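Local structure of F-actin-capping protein subunit alpha (Dictyostelium discoideum, 4AKR) at residues E78-D81 / Q86-T89; N13-A18 / M24-D29; G186-N191 / K230-L235. The protein caps the fast-growing barbed ends of actin filaments without needing calcium, blocking subunit exchange there, and does not sever the filaments. All coordinates share one frame; numbering follows the deposited sequence.

How the contacts relate
The three contacts follow one another along the chain: contact 2, then contact 1, then contact 3. Contact 2 joins the first two helices, in the N-terminal helical stalk. Contact 1 is a hairpin in a small four-stranded antiparallel sheet later in the chain. Contact 3 sets the long helix 217-248 against the large five-stranded sheet. The centres are 26 to 27 Å apart, and no two contacts touch. Contacts 2 and 3 come closest, with about 8 Å between nearest atoms, against about 13 Å for contacts 1 and 2 and about 16 Å for contacts 1 and 3. The partner subunit of the capping protein reaches contacts 2 and 3, but does not touch the segments of contact 1.

Contact 1: E78-D81 / Q86-T89; sequences EYLD and QVIT
Y79 and I88 face each other as a hydrogen-bonded pair of an antiparallel beta hairpin. Y79 N donates to I88 O at 2.7 Å, and I88 N donates to Y79 O at 2.6 Å. D81 and Q86 form the next such pair. D81 N meets Q86 O at 2.9 Å. The return bond from Q86 N to D81 O is longer, 3.2 Å, and its donor sits 42° out of the carbonyl plane. All four N-H groups and carbonyls of these two pairs are thus satisfied across the hairpin. I88 O also takes a CA-H contact from E78 CA at 3.3 Å. On one face, L80 CD1 lies against V87 CG2 at 4.2 Å. On the other, I88 holds CG1 anti to its carbonyl carbon (chi1 -58°), and the extended branch brings CD1 to 4.0 Å from D81 CB. The Y79 hydroxyl is hydrogen-bonded to E73. Backbone groups on the outer edges also find partners: L80 pairs with G72, V87 with R101, and T89 with T98 and G99. The hairpin therefore supplies the two middle strands of a four-stranded sheet, between strands 73-75 and 96-102. A66 of strand 64-67 packs on D81 and I88.

Contact 2: N13-A18 / M24-D29; sequences NFLLNA and MEVVSD
A18 CB fits against the branched end of V26, with CG2 of V26 only 3.6 Å from A18 CB. The other methyl is also close, as V26 CG1 lies 3.9 Å from A18 CB. V26 has CG1 anti to its backbone N (chi1 173°), which turns this methyl toward helix 4-16, where it approaches F14 O at 4.1 Å. L15 makes the second point of contact. Its CD2 rests on V27, 3.8 Å from V27 CG2 and equally near V27 CA. The same CD2 is 4.4 Å from V26 CG1, which links the two points loosely. Within 13-18 the chain is also tied internally. N17 ND2 bonds N13 O at 2.8 Å, while N17 N bonds F14 O at 2.9 Å. With an alanine here in place of V26, both methyls would be lost, and a gap would probably open beside A18 and the CD2 end of L15. F48 of helix 44-55 packs on L15 and V27, and the three helices form the N-terminal helical stalk of the subunit. V26 also meets an apolar side chain of the partner subunit. Between the two segments the touching side-chain atoms are all carbon. The contact is therefore apolar: helix 4-16 and A18 beyond it probably pack on helix 23-31 by excluding water, with no directional bond between the two segments.

Contact 3: G186-N191 / K230-L235; sequences GKVQVN and KAELNL
The carboxylate of E232, whose OE2 lies 4.0 Å from V188 CG2, is gripped by four groups. OE1 is hydrogen-bonded to the hydroxyls of Y125 and Y130. OE2 is bonded to W171 NE1 and to S169 OG. Outside the two segments, a basic side chain of the partner subunit lies at long range from OE1, a weak ion pair at most. E232 is buried, yet with two partners on each oxygen its polar end is well satisfied, and this setting would probably favour the charged form. With CG anti to the carbonyl carbon (chi1 -63°) and the chain extended beyond it, the carboxylate reaches from the helix toward the strand. The E232 and V188 side chains cross obliquely, and there E232 offers V188 only van der Waals contact.

L235, three residues further along the helix, makes the apolar half of the contact. L235 and V188 reach toward each other tip to tip. A single methyl, CD2 of L235, does the touching: it lies 3.8 Å from V188 CB, and the two methyls of V188 are nearly as close. It thus sits over the branch point of the valine and meets both methyls. L235 has CG anti to its backbone N (chi1 168°), which extends the branch away from the helix to the sheet. The area buried between the segments is small, 112 Å², and it rests on these three side chains.

Strand 181-194 lies between strands 163-175 and 198-213 of the antiparallel sheet. Helix 217-248 covers the face on which V188 stands. W167 packs on V188 from one neighbouring strand, and T206 touches L235 from the other. The helix is further seated by A231, which meets W171 and T210.

Contact 1: E78-D81 / Q86-T89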
# COMPACT_ATOMS: atom_id res chain seq x y z
N GLU A 78 6.44 5.73 29.72
CA GLU A 78 5.31 5.75 30.65
C GLU A 78 4.09 6.37 30.00
O GLU A 78 4.14 7.46 29.43
CB GLU A 78 5.68 6.51 31.92
CG GLU A 78 6.77 5.84 32.73
CD GLU A 78 7.16 6.66 33.94
OE1 GLU A 78 7.46 7.86 33.77
OE2 GLU A 78 7.17 6.11 35.06
N TYR A 79 2.98 5.65 30.10
CA TYR A 79 1.73 6.08 29.49
C TYR A 79 0.60 6.09 30.51
O TYR A 79 0.42 5.15 31.28
CB TYR A 79 1.43 5.17 28.30
CG TYR A 79 2.50 5.32 27.23
CD1 TYR A 79 3.70 4.60 27.32
CD2 TYR A 79 2.38 6.28 26.23
CE1 TYR A 79 4.76 4.85 26.44
CE2 TYR A 79 3.43 6.54 25.35
CZ TYR A 79 4.61 5.83 25.46
OH TYR A 79 5.66 6.15 24.62
N LEU A 80 -0.14 7.19 30.50
CA LEU A 80 -1.26 7.41 31.40
C LEU A 80 -2.54 6.76 30.88
O LEU A 80 -2.84 6.79 29.69
CB LEU A 80 -1.49 8.92 31.57
CG LEU A 80 -2.59 9.35 32.56
CD1 LEU A 80 -2.18 8.98 33.98
CD2 LEU A 80 -2.80 10.86 32.46
N ASP A 81 -3.27 6.15 31.80
CA ASP A 81 -4.54 5.50 31.50
C ASP A 81 -5.52 6.05 32.52
O ASP A 81 -5.76 5.44 33.56
CB ASP A 81 -4.38 3.98 31.62
CG ASP A 81 -5.69 3.24 31.48
OD1 ASP A 81 -6.62 3.79 30.85
OD2 ASP A 81 -5.80 2.11 31.99
N GLN A 86 -4.22 4.92 36.28
CA GLN A 86 -2.93 4.26 36.38
C GLN A 86 -1.91 4.75 35.37
O GLN A 86 -2.23 5.42 34.39
CB GLN A 86 -3.10 2.74 36.24
CG GLN A 86 -3.65 2.25 34.91
CD GLN A 86 -3.82 0.74 34.86
OE1 GLN A 86 -4.30 0.18 33.88
NE2 GLN A 86 -3.42 0.07 35.94
N VAL A 87 -0.66 4.40 35.63
CA VAL A 87 0.46 4.76 34.77
C VAL A 87 1.06 3.45 34.32
O VAL A 87 1.43 2.59 35.14
CB VAL A 87 1.52 5.56 35.54
CG1 VAL A 87 2.77 5.69 34.69
CG2 VAL A 87 0.98 6.93 35.88
N ILE A 88 1.13 3.28 33.00
CA ILE A 88 1.65 2.06 32.42
C ILE A 88 3.07 2.25 31.90
O ILE A 88 3.34 3.18 31.13
CB ILE A 88 0.76 1.61 31.25
CG1 ILE A 88 -0.67 1.39 31.76
CG2 ILE A 88 1.30 0.34 30.64
CD1 ILE A 88 -1.69 1.17 30.65
N THR A 89 3.98 1.39 32.36
CA THR A 89 5.36 1.43 31.91
C THR A 89 5.38 0.43 30.75
O THR A 89 4.85 -0.69 30.88
CB THR A 89 6.34 1.00 33.03
OG1 THR A 89 6.17 1.86 34.15
CG2 THR A 89 7.79 1.10 32.55

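Contact 2: N13-A18 / M24-D29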
# COMPACT_ATOMS: atom_id res chain seq x y z
N ASN A 13 13.75 3.63 7.86
CA ASN A 13 12.58 3.90 7.02
C ASN A 13 11.73 2.67 6.76
O ASN A 13 10.51 2.78 6.61
CB ASN A 13 13.03 4.52 5.69
CG ASN A 13 13.09 6.02 5.77
OD1 ASN A 13 12.11 6.71 5.46
ND2 ASN A 13 14.23 6.55 6.19
N PHE A 14 12.35 1.49 6.69
CA PHE A 14 11.57 0.27 6.49
C PHE A 14 10.69 0.11 7.72
O PHE A 14 9.46 0.06 7.63
CB PHE A 14 12.48 -0.96 6.35
CG PHE A 14 13.29 -0.98 5.08
CD1 PHE A 14 12.94 -0.19 3.99
CD2 PHE A 14 14.42 -1.79 4.98
CE1 PHE A 14 13.69 -0.21 2.82
CE2 PHE A 14 15.17 -1.81 3.82
CZ PHE A 14 14.81 -1.02 2.74
N LEU A 15 11.33 0.06 8.88
CA LEU A 15 10.64 -0.11 10.15
C LEU A 15 9.48 0.85 10.34
O LEU A 15 8.37 0.44 10.68
CB LEU A 15 11.64 0.02 11.32
CG LEU A 15 12.74 -1.05 11.40
CD1 LEU A 15 13.63 -0.81 12.62
CD2 LEU A 15 12.09 -2.43 11.48
N LEU A 16 9.72 2.14 10.12
CA LEU A 16 8.68 3.14 10.29
C LEU A 16 7.51 2.96 9.34
O LEU A 16 6.41 3.44 9.61
CB LEU A 16 9.26 4.55 10.12
CG LEU A 16 10.11 5.11 11.25
CD1 LEU A 16 10.80 6.39 10.80
CD2 LEU A 16 9.24 5.37 12.48
N ASN A 17 7.73 2.27 8.23
CA ASN A 17 6.68 2.08 7.24
C ASN A 17 6.01 0.72 7.21
O ASN A 17 5.30 0.39 6.26
CB ASN A 17 7.23 2.43 5.86
CG ASN A 17 7.28 3.91 5.63
OD1 ASN A 17 6.26 4.54 5.36
ND2 ASN A 17 8.47 4.49 5.76
N ALA A 18 6.24 -0.08 8.25
CA ALA A 18 5.65 -1.40 8.32
C ALA A 18 4.13 -1.28 8.40
O ALA A 18 3.60 -0.38 9.05
CB ALA A 18 6.17 -2.15 9.54
N MET A 24 6.44 -6.89 13.61
CA MET A 24 7.46 -7.88 13.89
C MET A 24 7.93 -8.65 12.65
O MET A 24 9.11 -9.03 12.59
CB MET A 24 6.98 -8.83 14.98
CG MET A 24 7.00 -8.18 16.37
SD MET A 24 8.58 -7.32 16.72
CE MET A 24 9.57 -8.64 17.43
N GLU A 25 7.06 -8.88 11.68
CA GLU A 25 7.49 -9.59 10.47
C GLU A 25 8.49 -8.69 9.74
O GLU A 25 9.47 -9.17 9.17
CB GLU A 25 6.31 -9.91 9.54
CG GLU A 25 5.48 -11.13 9.92
CD GLU A 25 4.51 -10.85 11.05
OE1 GLU A 25 4.11 -9.68 11.22
OE2 GLU A 25 4.12 -11.81 11.76
N VAL A 26 8.23 -7.39 9.76
CA VAL A 26 9.12 -6.43 9.11
C VAL A 26 10.41 -6.27 9.92
O VAL A 26 11.49 -6.15 9.34
CB VAL A 26 8.42 -5.06 8.95
CG1 VAL A 26 9.41 -4.01 8.43
CG2 VAL A 26 7.24 -5.19 7.98
N VAL A 27 10.32 -6.26 11.25
CA VAL A 27 11.53 -6.13 12.07
C VAL A 27 12.48 -7.30 11.80
O VAL A 27 13.69 -7.13 11.83
CB VAL A 27 11.20 -6.07 13.59
CG1 VAL A 27 12.48 -6.03 14.40
CG2 VAL A 27 10.38 -4.83 13.91
N SER A 28 11.92 -8.48 11.54
CA SER A 28 12.74 -9.66 11.27
C SER A 28 13.44 -9.54 9.94
O SER A 28 14.63 -9.83 9.84
CB SER A 28 11.88 -10.93 11.25
OG SER A 28 11.50 -11.31 12.56
N ASP A 29 12.71 -9.13 8.91
CA ASP A 29 13.30 -8.98 7.59
C ASP A 29 14.45 -7.98 7.65
O ASP A 29 15.53 -8.22 7.11
CB ASP A 29 12.26 -8.50 6.57
CG ASP A 29 11.14 -9.50 6.35
OD1 ASP A 29 11.40 -10.72 6.41
OD2 ASP A 29 10.00 -9.06 6.11

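Contact 3: G186-N191 / K230-L235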
# COMPACT_ATOMS: atom_id res chain seq x y z
N GLY A 186 -11.20 16.40 14.18
CA GLY A 186 -10.93 14.99 14.05
C GLY A 186 -10.00 14.63 12.91
O GLY A 186 -10.02 15.26 11.85
N LYS A 187 -9.18 13.62 13.16
CA LYS A 187 -8.26 13.12 12.15
C LYS A 187 -8.43 11.60 12.13
O LYS A 187 -8.10 10.91 13.10
CB LYS A 187 -6.82 13.49 12.50
CG LYS A 187 -5.80 12.95 11.52
CD LYS A 187 -4.38 13.29 11.92
CE LYS A 187 -3.40 12.79 10.89
NZ LYS A 187 -1.99 13.12 11.26
N VAL A 188 -8.97 11.09 11.03
CA VAL A 188 -9.20 9.67 10.87
C VAL A 188 -8.22 9.07 9.86
O VAL A 188 -7.97 9.67 8.81
CB VAL A 188 -10.64 9.41 10.37
CG1 VAL A 188 -10.90 7.92 10.27
CG2 VAL A 188 -11.63 10.06 11.30
N GLN A 189 -7.66 7.91 10.17
CA GLN A 189 -6.73 7.24 9.26
C GLN A 189 -7.12 5.78 9.15
O GLN A 189 -7.26 5.10 10.17
CB GLN A 189 -5.29 7.33 9.76
CG GLN A 189 -4.57 8.62 9.41
CD GLN A 189 -3.14 8.64 9.93
OE1 GLN A 189 -2.91 8.76 11.13
NE2 GLN A 189 -2.17 8.53 9.03
N VAL A 190 -7.27 5.30 7.92
CA VAL A 190 -7.65 3.91 7.69
C VAL A 190 -6.61 3.22 6.83
O VAL A 190 -6.17 3.74 5.80
CB VAL A 190 -9.03 3.83 6.98
CG1 VAL A 190 -9.48 2.38 6.89
CG2 VAL A 190 -10.04 4.67 7.73
N ASN A 191 -6.21 2.03 7.26
CA ASN A 191 -5.19 1.27 6.55
C ASN A 191 -5.61 -0.17 6.32
O ASN A 191 -6.10 -0.83 7.23
CB ASN A 191 -3.88 1.30 7.34
CG ASN A 191 -3.37 2.71 7.56
OD1 ASN A 191 -2.70 3.28 6.69
ND2 ASN A 191 -3.69 3.28 8.71
N LYS A 230 -21.69 11.53 13.95
CA LYS A 230 -22.34 11.88 12.70
C LYS A 230 -21.27 12.12 11.65
O LYS A 230 -21.38 11.64 10.52
CB LYS A 230 -23.17 13.16 12.89
CG LYS A 230 -24.01 13.53 11.67
CD LYS A 230 -24.00 15.04 11.44
CE LYS A 230 -24.79 15.42 10.20
NZ LYS A 230 -26.25 15.16 10.36
N ALA A 231 -20.23 12.85 12.03
CA ALA A 231 -19.13 13.13 11.11
C ALA A 231 -18.51 11.83 10.61
O ALA A 231 -18.28 11.68 9.41
CB ALA A 231 -18.09 13.98 11.80
N GLU A 232 -18.25 10.89 11.52
CA GLU A 232 -17.65 9.61 11.16
C GLU A 232 -18.58 8.73 10.32
O GLU A 232 -18.13 7.98 9.46
CB GLU A 232 -17.18 8.84 12.40
CG GLU A 232 -16.08 9.54 13.19
CD GLU A 232 -15.26 8.60 14.07
OE1 GLU A 232 -15.79 7.57 14.52
OE2 GLU A 232 -14.07 8.91 14.32
N LEU A 233 -19.88 8.83 10.58
CA LEU A 233 -20.85 8.06 9.80
C LEU A 233 -20.80 8.55 8.36
O LEU A 233 -20.77 7.77 7.42
CB LEU A 233 -22.27 8.26 10.35
CG LEU A 233 -23.40 7.90 9.37
CD1 LEU A 233 -23.21 6.49 8.85
CD2 LEU A 233 -24.75 8.07 10.06
N ASN A 234 -20.78 9.87 8.19
CA ASN A 234 -20.71 10.46 6.87
C ASN A 234 -19.43 10.07 6.16
O ASN A 234 -19.46 9.71 4.98
CB ASN A 234 -20.82 11.98 6.96
CG ASN A 234 -22.24 12.44 7.24
OD1 ASN A 234 -23.19 11.78 6.82
ND2 ASN A 234 -22.38 13.57 7.92
N LEU A 235 -18.31 10.14 6.87
CA LEU A 235 -17.04 9.77 6.29
C LEU A 235 -17.05 8.30 5.88
O LEU A 235 -16.51 7.93 4.83
CB LEU A 235 -15.90 10.01 7.28
CG LEU A 235 -14.56 9.40 6.88
CD1 LEU A 235 -14.16 9.88 5.49
CD2 LEU A 235 -13.51 9.76 7.91